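Glycoside hydrolase, family 11\:clostridium cellulosome enzyme, dockerin type i\:polysaccharide (Clostridium thermocellum, PDB 2C71) removes acetyl groups from xylan, as a metal-ion-dependent family 4 acetyl xylan esterase of a plant cell-wall-degrading cellulosome. Local coordinates at residues 18-23 with 155-160; 39-44 with 66-71; 133-138 with 165-170. One frame throughout, in Å; residues are numbered along the deposited sequence. Where two conformers were deposited one is given.

Contact 1: 18-23 with 155-160; sequences VLTARV and HDVQPE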
loop_
_atom_site.group_PDB
_atom_site.type_symbol
_atom_site.label_atom_id
_atom_site.label_comp_id
_atom_site.label_asym_id
_atom_site.label_seq_id
_atom_site.Cartn_x
_atom_site.Cartn_y
_atom_site.Cartn_z
ATOM N N VAL A 18 15.328 -4.634 -5.856
ATOM C CA VAL A 18 15.035 -5.497 -6.973
ATOM C C VAL A 18 13.542 -5.677 -7.170
ATOM O O VAL A 18 12.967 -5.371 -8.247
ATOM C CB VAL A 18 15.744 -6.864 -6.858
ATOM C CG1 VAL A 18 15.363 -7.739 -8.055
ATOM C CG2 VAL A 18 17.262 -6.657 -6.804
ATOM N N LEU A 19 12.828 -6.156 -6.154
ATOM C CA LEU A 19 11.431 -6.529 -6.344
ATOM C C LEU A 19 10.508 -5.293 -6.527
ATOM O O LEU A 19 9.578 -5.337 -7.321
ATOM C CB LEU A 19 10.895 -7.419 -5.202
ATOM C CG LEU A 19 11.094 -8.932 -5.452
ATOM C CD1 LEU A 19 12.530 -9.346 -5.493
ATOM C CD2 LEU A 19 10.276 -9.729 -4.461
ATOM N N THR A 20 10.769 -4.225 -5.787
ATOM C CA THR A 20 9.950 -3.027 -5.914
ATOM C C THR A 20 10.125 -2.410 -7.284
ATOM O O THR A 20 9.183 -1.894 -7.888
ATOM C CB THR A 20 10.244 -2.040 -4.788
ATOM O OG1 THR A 20 10.023 -2.694 -3.527
ATOM C CG2 THR A 20 9.412 -0.768 -4.909
ATOM N N ALA A 21 11.368 -2.431 -7.814
ATOM C CA ALA A 21 11.618 -1.898 -9.157
ATOM C C ALA A 21 10.823 -2.648 -10.200
ATOM O O ALA A 21 10.392 -2.043 -11.185
ATOM C CB ALA A 21 13.093 -1.877 -9.492
ATOM N N ARG A 22 10.581 -3.951 -10.021
ATOM C CA ARG A 22 9.742 -4.666 -10.981
ATOM C C ARG A 22 8.349 -4.097 -11.046
ATOM O O ARG A 22 7.750 -3.978 -12.127
ATOM C CB ARG A 22 9.690 -6.160 -10.655
ATOM C CG ARG A 22 10.982 -6.878 -10.711
ATOM C CD ARG A 22 10.775 -8.322 -10.268
ATOM N NE ARG A 22 12.064 -8.954 -10.215
ATOM C CZ ARG A 22 12.281 -10.077 -9.583
ATOM N NH1 ARG A 22 11.307 -10.671 -8.873
ATOM N NH2 ARG A 22 13.491 -10.610 -9.641
ATOM N N VAL A 23 7.774 -3.770 -9.877
ATOM C CA VAL A 23 6.446 -3.156 -9.830
ATOM C C VAL A 23 6.509 -1.760 -10.436
ATOM O O VAL A 23 5.655 -1.406 -11.266
ATOM C CB VAL A 23 5.900 -3.122 -8.413
ATOM C CG1 VAL A 23 4.640 -2.265 -8.301
ATOM C CG2 VAL A 23 5.579 -4.558 -7.921
ATOM N N HIS A 155 1.243 -7.108 -2.700
ATOM C CA HIS A 155 2.582 -7.003 -2.099
ATOM C C HIS A 155 3.578 -6.744 -3.215
ATOM O O HIS A 155 3.636 -7.498 -4.202
ATOM C CB HIS A 155 2.968 -8.329 -1.417
ATOM C CG HIS A 155 2.097 -8.651 -0.241
ATOM N ND1 HIS A 155 0.812 -9.134 -0.360
ATOM C CD2 HIS A 155 2.315 -8.485 1.087
ATOM C CE1 HIS A 155 0.282 -9.257 0.848
ATOM N NE2 HIS A 155 1.172 -8.861 1.744
ATOM N N ASP A 156 4.431 -5.731 -3.050
ATOM C CA ASP A 156 5.574 -5.621 -3.981
ATOM C C ASP A 156 6.653 -6.586 -3.595
ATOM O O ASP A 156 7.434 -7.012 -4.463
ATOM C CB ASP A 156 6.085 -4.218 -4.222
ATOM C CG ASP A 156 6.401 -3.445 -2.962
ATOM O OD1 ASP A 156 5.609 -3.493 -2.000
ATOM O OD2 ASP A 156 7.421 -2.680 -3.026
ATOM N N VAL A 157 6.766 -6.956 -2.319
ATOM C CA VAL A 157 7.858 -7.764 -1.837
ATOM C C VAL A 157 7.290 -8.970 -1.070
ATOM O O VAL A 157 6.538 -8.807 -0.112
ATOM C CB VAL A 157 8.770 -6.916 -0.903
ATOM C CG1 VAL A 157 9.977 -7.745 -0.471
ATOM C CG2 VAL A 157 9.263 -5.654 -1.642
ATOM N N GLN A 158 7.676 -10.161 -1.508
ATOM C CA GLN A 158 7.357 -11.462 -0.878
ATOM C C GLN A 158 8.442 -12.417 -1.327
ATOM O O GLN A 158 9.095 -12.208 -2.342
ATOM C CB GLN A 158 6.029 -12.021 -1.375
ATOM C CG GLN A 158 4.802 -11.387 -0.738
ATOM C CD GLN A 158 4.685 -11.768 0.677
ATOM O OE1 GLN A 158 4.473 -12.997 1.001
ATOM N NE2 GLN A 158 4.754 -10.811 1.562
ATOM N N PRO A 159 8.608 -13.533 -0.601
ATOM C CA PRO A 159 9.458 -14.621 -1.109
ATOM C C PRO A 159 8.977 -15.073 -2.488
ATOM O O PRO A 159 7.782 -15.114 -2.762
ATOM C CB PRO A 159 9.306 -15.729 -0.037
ATOM C CG PRO A 159 8.942 -14.961 1.245
ATOM C CD PRO A 159 8.026 -13.856 0.723
ATOM N N GLU A 160 9.936 -15.469 -3.316
ATOM C CA GLU A 160 9.617 -15.885 -4.687
ATOM C C GLU A 160 9.331 -17.366 -4.803
ATOM O O GLU A 160 9.713 -18.145 -3.924
ATOM C CB GLU A 160 10.711 -15.443 -5.608
ATOM C CG GLU A 160 10.775 -13.913 -5.607
ATOM C CD GLU A 160 11.844 -13.340 -6.488
ATOM O OE1 GLU A 160 11.607 -13.179 -7.701
ATOM O OE2 GLU A 160 12.919 -13.020 -5.945
HETATM O O HOH W 1 7.792 -7.534 -7.171
HETATM O O HOH W 2 14.640 -11.712 -7.543
#

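Contact 2: 39-44 with 66-71; sequences VGQRVN and WSYSGM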
loop_
_atom_site.group_PDB
_atom_site.type_symbol
_atom_site.label_atom_id
_atom_site.label_comp_id
_atom_site.label_asym_id
_atom_site.label_seq_id
_atom_site.Cartn_x
_atom_site.Cartn_y
_atom_site.Cartn_z
ATOM N N VAL A 39 7.841 -0.560 5.037
ATOM C CA VAL A 39 8.284 -1.084 6.338
ATOM C C VAL A 39 9.579 -0.369 6.709
ATOM O O VAL A 39 10.576 -0.374 5.964
ATOM C CB VAL A 39 8.459 -2.616 6.253
ATOM C CG1 VAL A 39 9.040 -3.173 7.551
ATOM C CG2 VAL A 39 7.118 -3.250 5.944
ATOM N N GLY A 40 9.575 0.279 7.880
ATOM C CA GLY A 40 10.663 1.158 8.261
ATOM C C GLY A 40 12.052 0.529 8.258
ATOM O O GLY A 40 13.026 1.159 7.828
ATOM N N GLN A 41 12.159 -0.709 8.719
ATOM C CA GLN A 41 13.430 -1.505 8.677
ATOM C C GLN A 41 14.072 -1.545 7.362
ATOM O O GLN A 41 15.294 -1.770 7.288
ATOM C CB GLN A 41 13.253 -2.972 9.132
ATOM C CG GLN A 41 13.294 -3.066 10.638
ATOM C CD GLN A 41 12.890 -4.436 11.197
ATOM O OE1 GLN A 41 12.173 -5.189 10.565
ATOM N NE2 GLN A 41 13.406 -4.762 12.398
ATOM N N ARG A 42 13.293 -1.455 6.296
ATOM C CA ARG A 42 13.790 -1.584 4.926
ATOM C C ARG A 42 14.157 -0.256 4.280
ATOM O O ARG A 42 14.680 -0.267 3.163
ATOM C CB ARG A 42 12.753 -2.276 4.051
ATOM C CG ARG A 42 12.765 -3.803 4.199
ATOM C CD ARG A 42 11.943 -4.482 3.143
ATOM N NE ARG A 42 11.978 -5.933 3.103
ATOM C CZ ARG A 42 12.584 -6.652 2.157
ATOM N NH1 ARG A 42 13.365 -6.135 1.221
ATOM N NH2 ARG A 42 12.415 -7.957 2.156
ATOM N N VAL A 43 13.880 0.863 4.935
ATOM C CA VAL A 43 14.108 2.184 4.379
ATOM C C VAL A 43 15.426 2.735 4.897
ATOM O O VAL A 43 15.533 3.089 6.080
ATOM C CB VAL A 43 12.928 3.127 4.740
ATOM C CG1 VAL A 43 13.174 4.510 4.149
ATOM C CG2 VAL A 43 11.609 2.589 4.230
ATOM N N ASN A 44 16.426 2.825 4.022
ATOM C CA ASN A 44 17.774 3.178 4.439
ATOM C C ASN A 44 18.533 3.745 3.240
ATOM O O ASN A 44 17.941 3.941 2.174
ATOM C CB ASN A 44 18.484 1.990 5.095
ATOM C CG ASN A 44 18.700 0.790 4.164
ATOM O OD1 ASN A 44 18.933 -0.325 4.656
ATOM N ND2 ASN A 44 18.694 0.996 2.880
ATOM N N TRP A 66 7.384 -0.384 11.554
ATOM C CA TRP A 66 8.831 -0.564 11.489
ATOM C C TRP A 66 9.230 -1.960 11.007
ATOM O O TRP A 66 10.326 -2.122 10.440
ATOM C CB TRP A 66 9.461 -0.268 12.859
ATOM C CG TRP A 66 10.948 -0.320 12.851
ATOM C CD1 TRP A 66 11.736 -1.306 13.365
ATOM C CD2 TRP A 66 11.828 0.650 12.294
ATOM N NE1 TRP A 66 13.068 -1.007 13.152
ATOM C CE2 TRP A 66 13.146 0.189 12.488
ATOM C CE3 TRP A 66 11.629 1.864 11.644
ATOM C CZ2 TRP A 66 14.262 0.916 12.031
ATOM C CZ3 TRP A 66 12.731 2.570 11.191
ATOM C CH2 TRP A 66 14.024 2.098 11.394
ATOM N N SER A 67 8.388 -2.961 11.286
ATOM C CA SER A 67 8.774 -4.345 11.037
ATOM C C SER A 67 7.556 -5.145 10.566
ATOM O O SER A 67 6.625 -4.597 9.941
ATOM C CB SER A 67 9.478 -4.933 12.250
ATOM O OG SER A 67 10.100 -6.191 11.970
ATOM N N TYR A 68 7.582 -6.453 10.849
ATOM C CA TYR A 68 6.627 -7.408 10.297
ATOM C C TYR A 68 5.801 -8.101 11.400
ATOM O O TYR A 68 5.130 -9.105 11.149
ATOM C CB TYR A 68 7.347 -8.458 9.415
ATOM C CG TYR A 68 8.005 -7.838 8.206
ATOM C CD1 TYR A 68 7.248 -7.512 7.063
ATOM C CD2 TYR A 68 9.339 -7.450 8.207
ATOM C CE1 TYR A 68 7.809 -6.932 5.930
ATOM C CE2 TYR A 68 9.924 -6.850 7.017
ATOM C CZ TYR A 68 9.089 -6.591 5.955
ATOM O OH TYR A 68 9.726 -5.989 4.858
ATOM N N SER A 69 5.806 -7.527 12.602
ATOM C CA SER A 69 5.086 -8.082 13.740
ATOM C C SER A 69 3.685 -7.482 13.813
ATOM O O SER A 69 3.466 -6.279 13.696
ATOM C CB SER A 69 5.817 -7.696 15.051
ATOM O OG SER A 69 7.085 -8.326 15.120
ATOM N N GLY A 70 2.688 -8.323 14.127
ATOM C CA GLY A 70 1.361 -7.829 14.454
ATOM C C GLY A 70 1.413 -6.858 15.611
ATOM O O GLY A 70 2.168 -7.084 16.572
ATOM N N MET A 71 0.594 -5.811 15.560
ATOM C CA MET A 71 0.742 -4.680 16.470
ATOM C C MET A 71 -0.393 -4.559 17.490
ATOM O O MET A 71 -0.366 -3.682 18.353
ATOM C CB MET A 71 0.885 -3.375 15.685
ATOM C CG MET A 71 2.105 -3.325 14.781
ATOM S SD MET A 71 2.313 -1.724 13.979
ATOM C CE MET A 71 2.809 -0.711 15.371
HETATM O O HOH W 3 15.408 -3.062 13.482
#

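Contact 3: 133-138 with 165-170; sequences TTAEQR and PEALDI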
loop_
_atom_site.group_PDB
_atom_site.type_symbol
_atom_site.label_atom_id
_atom_site.label_comp_id
_atom_site.label_asym_id
_atom_site.label_seq_id
_atom_site.Cartn_x
_atom_site.Cartn_y
_atom_site.Cartn_z
ATOM N N THR A 133 0.551 -19.434 -6.407
ATOM C CA THR A 133 -0.507 -18.832 -7.221
ATOM C C THR A 133 0.158 -18.034 -8.357
ATOM O O THR A 133 1.164 -17.348 -8.167
ATOM C CB THR A 133 -1.480 -17.984 -6.435
ATOM O OG1 THR A 133 -0.869 -16.771 -5.939
ATOM C CG2 THR A 133 -2.112 -18.739 -5.273
ATOM N N THR A 134 -0.429 -18.122 -9.536
ATOM C CA THR A 134 0.161 -17.560 -10.752
ATOM C C THR A 134 -0.239 -16.106 -10.959
ATOM O O THR A 134 -1.154 -15.569 -10.326
ATOM C CB THR A 134 -0.296 -18.387 -11.956
ATOM O OG1 THR A 134 -1.709 -18.181 -12.091
ATOM C CG2 THR A 134 0.076 -19.857 -11.822
ATOM N N ALA A 135 0.426 -15.456 -11.911
ATOM C CA ALA A 135 0.045 -14.101 -12.332
ATOM C C ALA A 135 -1.423 -14.055 -12.698
ATOM O O ALA A 135 -2.145 -13.136 -12.328
ATOM C CB ALA A 135 0.894 -13.618 -13.475
ATOM N N GLU A 136 -1.870 -15.021 -13.508
ATOM C CA GLU A 136 -3.245 -15.030 -13.977
ATOM C C GLU A 136 -4.238 -15.167 -12.825
ATOM O O GLU A 136 -5.285 -14.497 -12.820
ATOM C CB GLU A 136 -3.438 -16.128 -15.023
ATOM C CG GLU A 136 -4.795 -16.697 -15.237
ATOM C CD GLU A 136 -4.706 -17.821 -16.262
ATOM O OE1 GLU A 136 -4.279 -18.951 -15.952
ATOM O OE2 GLU A 136 -5.051 -17.544 -17.409
ATOM N N GLN A 137 -3.902 -16.003 -11.822
ATOM C CA GLN A 137 -4.775 -16.177 -10.672
ATOM C C GLN A 137 -4.833 -14.920 -9.810
ATOM O O GLN A 137 -5.903 -14.540 -9.325
ATOM C CB GLN A 137 -4.327 -17.379 -9.844
ATOM C CG GLN A 137 -4.595 -18.685 -10.575
ATOM C CD GLN A 137 -3.925 -19.902 -9.958
ATOM O OE1 GLN A 137 -2.886 -19.813 -9.296
ATOM N NE2 GLN A 137 -4.600 -21.064 -10.115
ATOM N N ARG A 138 -3.691 -14.267 -9.619
ATOM C CA ARG A 138 -3.664 -13.027 -8.847
ATOM C C ARG A 138 -4.507 -11.971 -9.532
ATOM O O ARG A 138 -5.286 -11.242 -8.908
ATOM C CB ARG A 138 -2.210 -12.581 -8.673
ATOM C CG ARG A 138 -1.427 -13.536 -7.758
ATOM C CD ARG A 138 0.059 -13.354 -7.876
ATOM N NE ARG A 138 0.733 -14.372 -7.052
ATOM C CZ ARG A 138 1.805 -14.222 -6.310
ATOM N NH1 ARG A 138 2.449 -13.089 -6.292
ATOM N NH2 ARG A 138 2.215 -15.240 -5.572
ATOM N N PRO A 165 4.165 -8.456 -10.273
ATOM C CA PRO A 165 4.352 -7.511 -11.411
ATOM C C PRO A 165 3.640 -8.021 -12.669
ATOM O O PRO A 165 2.978 -7.248 -13.373
ATOM C CB PRO A 165 5.882 -7.429 -11.573
ATOM C CG PRO A 165 6.418 -7.751 -10.181
ATOM C CD PRO A 165 5.458 -8.808 -9.647
ATOM N N GLU A 166 3.818 -9.311 -12.969
ATOM C CA GLU A 166 3.194 -9.884 -14.159
ATOM C C GLU A 166 1.667 -9.851 -14.074
ATOM O O GLU A 166 0.971 -9.673 -15.092
ATOM C CB GLU A 166 3.770 -11.292 -14.367
ATOM C CG GLU A 166 5.256 -11.280 -14.769
ATOM C CD GLU A 166 6.246 -10.783 -13.705
ATOM O OE1 GLU A 166 6.137 -11.107 -12.494
ATOM O OE2 GLU A 166 7.164 -10.034 -14.117
ATOM N N ALA A 167 1.106 -9.987 -12.878
ATOM C CA ALA A 167 -0.337 -9.853 -12.704
ATOM C C ALA A 167 -0.812 -8.487 -13.165
ATOM O O ALA A 167 -1.938 -8.346 -13.664
ATOM C CB ALA A 167 -0.731 -10.117 -11.276
ATOM N N LEU A 168 0.004 -7.446 -12.969
ATOM C CA LEU A 168 -0.383 -6.090 -13.350
ATOM C C LEU A 168 -0.573 -5.946 -14.872
ATOM O O LEU A 168 -1.333 -5.083 -15.298
ATOM C CB LEU A 168 0.644 -5.061 -12.859
ATOM C CG LEU A 168 0.826 -5.020 -11.336
ATOM C CD1 LEU A 168 1.941 -4.028 -10.979
ATOM C CD2 LEU A 168 -0.449 -4.610 -10.641
ATOM N N ASP A 169 0.112 -6.783 -15.651
ATOM C CA ASP A 169 -0.111 -6.793 -17.121
ATOM C C ASP A 169 -1.495 -7.201 -17.533
ATOM O O ASP A 169 -1.872 -6.929 -18.682
ATOM C CB ASP A 169 0.903 -7.683 -17.847
ATOM C CG ASP A 169 2.292 -7.099 -17.859
ATOM O OD1 ASP A 169 2.461 -5.886 -18.170
ATOM O OD2 ASP A 169 3.237 -7.868 -17.576
ATOM N N ILE A 170 -2.249 -7.885 -16.656
ATOM C CA ILE A 170 -3.650 -8.203 -16.853
ATOM C C ILE A 170 -4.527 -7.198 -16.122
ATOM O O ILE A 170 -5.485 -6.659 -16.693
ATOM C CB ILE A 170 -3.968 -9.633 -16.424
ATOM C CG1 ILE A 170 -3.156 -10.626 -17.235
ATOM C CG2 ILE A 170 -5.452 -9.916 -16.513
ATOM C CD1 ILE A 170 -3.139 -12.032 -16.640
#

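Contact 1: 18-23 with 155-160
T20 and D156 make the inner of two polar links between helix 17-30 and the loop after strand 151-155. T20 OG1 donates to D156 OD2 over 2.6 Å, meeting the anti side of the carboxylate. The hydroxyl also accepts from D16 N, so one bond in and one bond out fix its rotation in a buried spot. D156 reaches it with CG set between its own backbone N and carbonyl carbon (chi1 52°).

The second link, nearer the surface, is a salt bridge. R22 runs out extended and E160 comes from the opposite direction; R22 NH1 points almost straight at E160 OE1, 2.8 Å away and in the guanidinium plane. The two planes are turned 58° apart, and NH1 arrives from above the carboxylate. A water accepts weakly from R22 NH2 and donates to E160 OE2. Another donates to both L19 O and D156 O.

Van der Waals contacts fill in between. L19 splits its branches: CD2 meets a carbonyl oxygen, Q158 O, at 3.5 Å, while CD1 sits 3.7 Å from the carboxylate oxygen E160 OE2 and also against one face of the R22 guanidinium. L19 CB faces V157 CG2 (4.3 Å), and V23 CG2 packs on D156 CB at 3.7 Å.

The side chain of Q158 is about 6 Å from the bound magnesium. The contact ties the C-terminal end of strand 151-155, where D156 is backbone-bonded to D12, to the helix following strand 6-12 in the parallel sheet of a NodB-type fold. On the sheet side, V23 and D156 touch F11 of strand 6-12 and F36 of strand 35-38.

Contact 2: 39-44 with 66-71
G40 and W66 bring the two loop backbones to within 4.1 Å, CA to CA, and Q41 N, in the middle of the short 3-10 segment 40-42, donates to W66 O at 2.9 Å. That close approach goes with the glycine, whose CA lies 3.6 Å from W66 CE3 with no side chain between.

W66 has its CG anti to the backbone N (chi1 -175°), which turns the indole back against the 3-10 segment, one face toward G40 and Q41. G40 C and Q41 N lie over that face, and Q41 CG makes a CH-pi contact with the five-membered ring, 3.7 Å from the centroid. In the Q41 conformer described here, one of two deposited, the amide goes on past the ring: S67 OG donates to Q41 OE1 over 2.7 Å, from above the carbonyl plane, and a water at the indole edge accepts from both Q41 NE2 and W66 NE1.

Y68 closes the other side. V39 CG1 sits over one face of the ring, 4.1 Å from its centroid and 25° off the normal, while V39 CG2 touches Y68 CE1. The extended R42 chain crosses the phenol at about a right angle; R42 NE donates to Y68 OH at 2.9 Å, a bent bond of 130°, with guanidinium and ring nearly perpendicular. Y68 OH in turn donates to D13 O, its stronger partner, and R42 NH1 forms a salt bridge with D16. The side chain of Y68 lies about 5 Å from the magnesium bound by D13 and H64.

The contact thus joins the loops that follow the neighbouring parallel strands 35-38 and 60-63, with W66 leaning on T86 of helix 76-94.

Contact 3: 133-138 with 165-170
R138, whose CB rests 3.9 Å from A167 CB, carries a guanidinium whose three nitrogens each have a hydrogen-bond partner. R138 NE donates to T133 OG1 at 3.1 Å, with that oxygen tilted 19° from the guanidinium plane; NH1 bonds to T164 OG1, just before 165-170, and NH2 to I130 O. With CG anti to the carbonyl carbon and the chain extended as far as NE, the arginine reaches along the start of its helix to these partners.

No hydrogen bond crosses between the segments; the contacts are van der Waals, mostly of alanine methyls. Within these segments the backbones come nearest at A135 and A167, whose CA atoms are 4.3 Å apart. A167 CB lies 3.5 Å from A135 O, and A135 CB touches E166 CB at 3.8 Å. Farther along, the tip of I170 reaches E136, with CD1 4.0 Å from its CA.

T134 and Q137 form a capping box at the N-terminal end of helix 135-145: Q137 N donates to T134 OG1, and T134 N to Q137 OE1.

I170 continues the packing onto A139 and I143 of that helix. Helix 164-177, for its part, sets L168 against L9 and F11 of strand 6-12, and P165 against helix 17-30.

How the contacts relate
All three contacts lie in one NodB-type domain, ranged about the parallel sheet in which strand 6-12 pairs with both 35-38 and 151-155. Along the chain, both segments of contact 2 fall between those of contact 1, whereas contacts 1 and 3 alternate, 165-170 coming last. Contact 1 is the middle piece: its centre is 16 Å from that of contact 2, which it touches through V157 and R42, and 13 Å from that of contact 3, where R22 and V23 pack on P165. The centres of contacts 2 and 3 are 26 Å apart, their nearest atoms about 13 Å. Contacts 1 and 2 involve loops beside the magnesium site, consistent with shaping its surroundings; contact 3 packs two helices farther out.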